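PDB 3PXV: nitroreductase from Desulfitobacterium hafniense, which probably acts as an FMN-dependent oxidoreductase of the nitroreductase family, a dimer that holds flavin mononucleotide as its bound cofactor. Local coordinates for residues 27-32 against 50-55; 97-102 against 114-119. All blocks are in the same frame, centred on the assembly; numbering follows the deposited sequence.

Contact 1. Residues 27-32 against 50-55; sequences ELLQAI and VIVVKN
Leu29, on helix 26-36, meets both Val52 and Lys54 of segment 50-55 through one methyl, and it illustrates how a single leucine can join a helix to the outermost strand of the chain's own sheet. Its CB, CG and CD2 all stand a little over 4.2 Å from Val52 CG1, and CD1 comes closest. With CG beside the backbone N (chi1 -70°), the branch leans toward the start of the helix, where CD1 reaches the lysine. On one side this methyl lies 4.0 Å from Val52 CG1, the branch of the valine that stands anti to its own backbone N. On another it presses on the lysine's aliphatic chain, with Leu29 CD1 only 3.4 Å from Lys54 CD, a tight fit for two carbons, and 4.1 Å from Lys54 CG. The lysine therefore serves the contact with its methylenes. The chain is bent at chi3 (-55°), and beyond that bend NZ forms salt bridges with Asp26, at the start of the same helix, and with Glu189 of the second subunit. Two carboxylates thus anchor the far end of a chain whose middle lies against the leucine methyl. No hydrogen bond links the two segments. Cys95 also touches Leu29, and Ile97 and Ala33 pack on Val52, so helix 26-36 lies over strands 50-53 and 95-101 together. Strand 50-53 is outermost within its chain, but its residues pair in parallel with a strand of the second subunit, which continues the sheet across the dimer interface.

Contact 2. Residues 97-102 against 114-119; sequences IVVPID and GILCQT
Val99 faces helix 106-126 with both of its methyls; of the two helical residues in touch with it, Leu116 meets both and Cys117 one. CG2 rests over the pair, 3.5 Å from Leu116 CD2 and 3.8 Å from Cys117 SG. The first of these is closer than carbon atoms usually come. CG1 adds a looser touch on the same leucine methyl, with Val99 CG1 at 4.0 Å from Leu116 CD2, so that this methyl lies against both branches of the valine. The long directions of valine and leucine run at a slant to each other. Leu116 and Cys117 start out differently: the leucine sends CG anti to its backbone N, while SG of the cysteine stands beside its own N (chi1 -71°). These two starts bring Leu116 CD2 and Cys117 SG side by side, 4.5 Å apart, as a seat for CG2 of the valine. Cys117 also touches Cys164 and Val166 of the adjoining strand 161-169, and Leu116 rests on Trp48. One turn along the helix, Thr119 OG1 donates to Ile115 O (2.8 Å), joining the backbone N of Thr119 on that oxygen from the opposite face of the carbonyl plane. The same hydroxyl is hydrogen-bonded to Gln118 of the second subunit. Ile115 itself touches FMN and packs on Met133 of the second subunit. This is the arrangement of the FMN-dependent nitroreductase fold: a long helix buried between its own sheet and the partner subunit, lining a flavin site at the dimer interface.

Contacts 1 and 2 follow one another along the chain, the first closing before the second opens, and their centres are 13 Å apart. They meet in the antiparallel sheet, where strands 50-53 and 95-101 are neighbours: Ile51 O lies 2.9 Å from Val98 N, a probable hydrogen bond. Their helices, 26-36 and 106-126, meet too, since Ile32 packs on Ile120 and Ala124. Helix 26-36 also reaches the strand of contact 2, with Ile32 CG2 3.8 Å from Ile97 CD1. The two contacts thus belong to one continuous helix-on-sheet core. Each also reaches the second subunit, contact 1 where the partner's strand continues the sheet and contact 2 beside the flavin, tying the core to the dimer.

Contact 1. Residues 27-32 against 50-55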
loop_
_atom_site.group_PDB
_atom_site.type_symbol
_atom_site.label_atom_id
_atom_site.label_comp_id
_atom_site.label_asym_id
_atom_site.label_seq_id
_atom_site.Cartn_x
_atom_site.Cartn_y
_atom_site.Cartn_z
ATOM N N GLU B 27 14.070 -15.460 -12.785
ATOM C CA GLU B 27 14.701 -14.151 -12.985
ATOM C C GLU B 27 13.676 -13.056 -12.654
ATOM O O GLU B 27 13.945 -12.150 -11.870
ATOM C CB GLU B 27 15.180 -14.022 -14.447
ATOM C CG GLU B 27 16.168 -12.880 -14.747
ATOM C CD GLU B 27 16.527 -12.781 -16.240
ATOM O OE1 GLU B 27 15.615 -12.898 -17.088
ATOM O OE2 GLU B 27 17.717 -12.581 -16.565
ATOM N N LEU B 28 12.481 -13.164 -13.238
ATOM C CA LEU B 28 11.416 -12.181 -13.007
ATOM C C LEU B 28 10.805 -12.266 -11.597
ATOM O O LEU B 28 10.538 -11.249 -10.988
ATOM C CB LEU B 28 10.316 -12.313 -14.071
ATOM C CG LEU B 28 10.726 -12.060 -15.526
ATOM C CD1 LEU B 28 9.631 -12.487 -16.463
ATOM C CD2 LEU B 28 11.111 -10.606 -15.770
ATOM N N LEU B 29 10.554 -13.472 -11.099
ATOM C CA LEU B 29 10.012 -13.643 -9.771
ATOM C C LEU B 29 10.940 -13.010 -8.736
ATOM O O LEU B 29 10.471 -12.388 -7.789
ATOM C CB LEU B 29 9.797 -15.119 -9.424
ATOM C CG LEU B 29 8.683 -15.862 -10.153
ATOM C CD1 LEU B 29 8.672 -17.346 -9.732
ATOM C CD2 LEU B 29 7.316 -15.201 -9.923
ATOM N N GLN B 30 12.243 -13.169 -8.926
ATOM C CA GLN B 30 13.243 -12.604 -8.023
ATOM C C GLN B 30 13.241 -11.076 -8.067
ATOM O O GLN B 30 13.300 -10.446 -7.020
ATOM C CB GLN B 30 14.644 -13.155 -8.350
ATOM C CG GLN B 30 15.753 -12.687 -7.435
ATOM C CD GLN B 30 15.499 -12.993 -5.953
ATOM O OE1 GLN B 30 14.801 -13.957 -5.602
ATOM N NE2 GLN B 30 16.090 -12.172 -5.076
ATOM N N ALA B 31 13.165 -10.497 -9.268
ATOM C CA ALA B 31 13.132 -9.035 -9.429
ATOM C C ALA B 31 11.937 -8.458 -8.700
ATOM O O ALA B 31 12.047 -7.415 -8.053
ATOM C CB ALA B 31 13.074 -8.643 -10.900
ATOM N N ILE B 32 10.803 -9.158 -8.799
ATOM C CA ILE B 32 9.570 -8.751 -8.146
ATOM C C ILE B 32 9.659 -8.867 -6.614
ATOM O O ILE B 32 9.198 -7.970 -5.886
ATOM C CB ILE B 32 8.396 -9.599 -8.647
ATOM C CG1 ILE B 32 8.121 -9.294 -10.130
ATOM C CG2 ILE B 32 7.150 -9.366 -7.767
ATOM C CD1 ILE B 32 7.164 -10.311 -10.810
ATOM N N VAL B 50 7.859 -12.130 2.386
ATOM C CA VAL B 50 7.542 -12.247 0.962
ATOM C C VAL B 50 7.751 -13.715 0.574
ATOM O O VAL B 50 8.892 -14.155 0.369
ATOM C CB VAL B 50 8.418 -11.283 0.129
ATOM C CG1 VAL B 50 8.225 -11.472 -1.373
ATOM C CG2 VAL B 50 8.120 -9.865 0.538
ATOM N N ILE B 51 6.646 -14.468 0.506
ATOM C CA ILE B 51 6.682 -15.881 0.201
ATOM C C ILE B 51 6.239 -16.094 -1.246
ATOM O O ILE B 51 5.062 -15.937 -1.562
ATOM C CB ILE B 51 5.765 -16.664 1.185
ATOM C CG1 ILE B 51 6.186 -16.392 2.625
ATOM C CG2 ILE B 51 5.812 -18.177 0.911
ATOM C CD1 ILE B 51 5.275 -16.979 3.625
ATOM N N VAL B 52 7.184 -16.444 -2.119
ATOM C CA VAL B 52 6.895 -16.672 -3.545
ATOM C C VAL B 52 6.477 -18.116 -3.702
ATOM O O VAL B 52 7.315 -19.011 -3.636
ATOM C CB VAL B 52 8.136 -16.403 -4.470
ATOM C CG1 VAL B 52 7.814 -16.784 -5.906
ATOM C CG2 VAL B 52 8.569 -14.939 -4.414
ATOM N N VAL B 53 5.188 -18.338 -3.919
ATOM C CA VAL B 53 4.644 -19.673 -4.001
ATOM C C VAL B 53 4.492 -20.112 -5.446
ATOM O O VAL B 53 3.868 -19.431 -6.223
ATOM C CB VAL B 53 3.268 -19.760 -3.291
ATOM C CG1 VAL B 53 2.774 -21.196 -3.280
ATOM C CG2 VAL B 53 3.375 -19.243 -1.882
ATOM N N LYS B 54 5.073 -21.260 -5.776
ATOM C CA LYS B 54 5.005 -21.853 -7.119
ATOM C C LYS B 54 4.439 -23.280 -7.117
ATOM O O LYS B 54 4.225 -23.847 -8.171
ATOM C CB LYS B 54 6.404 -21.920 -7.758
ATOM C CG LYS B 54 7.152 -20.597 -7.760
ATOM C CD LYS B 54 8.306 -20.577 -8.751
ATOM C CE LYS B 54 9.287 -21.673 -8.586
ATOM N NZ LYS B 54 10.333 -21.617 -9.635
ATOM N N ASN B 55 4.200 -23.842 -5.937
ATOM C CA ASN B 55 3.739 -25.204 -5.806
ATOM C C ASN B 55 2.261 -25.303 -6.175
ATOM O O ASN B 55 1.410 -24.733 -5.484
ATOM C CB ASN B 55 3.993 -25.660 -4.378
ATOM C CG ASN B 55 3.766 -27.146 -4.183
ATOM O OD1 ASN B 55 2.638 -27.596 -3.969
ATOM N ND2 ASN B 55 4.855 -27.911 -4.190
#

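Contact 2. Residues 97-102 against 114-119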
loop_
_atom_site.group_PDB
_atom_site.type_symbol
_atom_site.label_atom_id
_atom_site.label_comp_id
_atom_site.label_asym_id
_atom_site.label_seq_id
_atom_site.Cartn_x
_atom_site.Cartn_y
_atom_site.Cartn_z
ATOM N N ILE B 97 2.452 -14.466 -4.648
ATOM C CA ILE B 97 3.249 -14.053 -3.527
ATOM C C ILE B 97 2.271 -13.850 -2.405
ATOM O O ILE B 97 1.305 -13.092 -2.554
ATOM C CB ILE B 97 4.007 -12.787 -3.813
ATOM C CG1 ILE B 97 5.130 -13.110 -4.805
ATOM C CG2 ILE B 97 4.544 -12.218 -2.512
ATOM C CD1 ILE B 97 5.952 -11.910 -5.251
ATOM N N VAL B 98 2.490 -14.577 -1.315
ATOM C CA VAL B 98 1.676 -14.479 -0.103
ATOM C C VAL B 98 2.413 -13.597 0.880
ATOM O O VAL B 98 3.596 -13.810 1.104
ATOM C CB VAL B 98 1.429 -15.876 0.510
ATOM C CG1 VAL B 98 0.627 -15.770 1.811
ATOM C CG2 VAL B 98 0.692 -16.772 -0.542
ATOM N N VAL B 99 1.722 -12.595 1.440
ATOM C CA VAL B 99 2.304 -11.657 2.398
ATOM C C VAL B 99 1.662 -11.804 3.768
ATOM O O VAL B 99 0.602 -11.252 4.033
ATOM C CB VAL B 99 2.201 -10.189 1.942
ATOM C CG1 VAL B 99 2.969 -9.293 2.909
ATOM C CG2 VAL B 99 2.768 -10.022 0.579
ATOM N N PRO B 100 2.267 -12.622 4.632
ATOM C CA PRO B 100 1.734 -12.735 5.974
ATOM C C PRO B 100 2.164 -11.528 6.811
ATOM O O PRO B 100 3.131 -10.851 6.482
ATOM C CB PRO B 100 2.403 -14.013 6.494
ATOM C CG PRO B 100 3.707 -14.010 5.819
ATOM C CD PRO B 100 3.388 -13.554 4.422
ATOM N N ILE B 101 1.462 -11.267 7.895
ATOM C CA ILE B 101 1.775 -10.099 8.697
ATOM C C ILE B 101 1.664 -10.407 10.182
ATOM O O ILE B 101 1.014 -11.385 10.580
ATOM C CB ILE B 101 0.866 -8.873 8.331
ATOM C CG1 ILE B 101 -0.607 -9.149 8.593
ATOM C CG2 ILE B 101 1.009 -8.446 6.881
ATOM C CD1 ILE B 101 -1.424 -7.853 8.562
ATOM N N ASP B 102 2.326 -9.576 10.988
ATOM C CA ASP B 102 2.290 -9.686 12.438
ATOM C C ASP B 102 0.998 -8.981 12.857
ATOM O O ASP B 102 0.850 -7.799 12.618
ATOM C CB ASP B 102 3.521 -9.005 13.043
ATOM C CG ASP B 102 3.637 -9.190 14.571
ATOM O OD1 ASP B 102 2.688 -9.655 15.216
ATOM O OD2 ASP B 102 4.713 -8.866 15.120
ATOM N N GLY B 114 -0.312 -3.201 2.474
ATOM C CA GLY B 114 -0.805 -2.644 1.213
ATOM C C GLY B 114 0.297 -1.954 0.433
ATOM O O GLY B 114 0.334 -2.007 -0.781
ATOM N N ILE B 115 1.205 -1.301 1.162
ATOM C CA ILE B 115 2.348 -0.652 0.546
ATOM C C ILE B 115 3.180 -1.671 -0.188
ATOM O O ILE B 115 3.628 -1.424 -1.294
ATOM C CB ILE B 115 3.207 0.034 1.585
ATOM C CG1 ILE B 115 2.458 1.271 2.099
ATOM C CG2 ILE B 115 4.579 0.394 0.991
ATOM C CD1 ILE B 115 3.181 2.091 3.160
ATOM N N LEU B 116 3.387 -2.833 0.420
ATOM C CA LEU B 116 4.207 -3.841 -0.209
ATOM C C LEU B 116 3.481 -4.529 -1.381
ATOM O O LEU B 116 4.103 -4.791 -2.431
ATOM C CB LEU B 116 4.687 -4.828 0.838
ATOM C CG LEU B 116 5.589 -6.010 0.455
ATOM C CD1 LEU B 116 6.450 -6.398 1.625
ATOM C CD2 LEU B 116 4.742 -7.204 -0.042
ATOM N N CYS B 117 2.183 -4.815 -1.222
ATOM C CA CYS B 117 1.450 -5.487 -2.290
ATOM C C CYS B 117 1.391 -4.635 -3.539
ATOM O O CYS B 117 1.502 -5.164 -4.632
ATOM C CB CYS B 117 0.075 -5.973 -1.830
ATOM S SG CYS B 117 0.283 -7.382 -0.684
ATOM N N GLN B 118 1.241 -3.318 -3.384
ATOM C CA GLN B 118 1.246 -2.398 -4.539
ATOM C C GLN B 118 2.642 -2.387 -5.158
ATOM O O GLN B 118 2.778 -2.383 -6.374
ATOM C CB GLN B 118 0.778 -0.983 -4.155
ATOM C CG GLN B 118 0.794 0.049 -5.270
ATOM C CD GLN B 118 -0.140 -0.242 -6.441
ATOM O OE1 GLN B 118 -0.618 -1.340 -6.598
ATOM N NE2 GLN B 118 -0.383 0.758 -7.281
ATOM N N THR B 119 3.686 -2.414 -4.340
ATOM C CA THR B 119 5.041 -2.444 -4.895
ATOM C C THR B 119 5.225 -3.696 -5.770
ATOM O O THR B 119 5.790 -3.630 -6.872
ATOM C CB THR B 119 6.065 -2.412 -3.813
ATOM O OG1 THR B 119 5.837 -1.255 -3.005
ATOM C CG2 THR B 119 7.474 -2.376 -4.413
#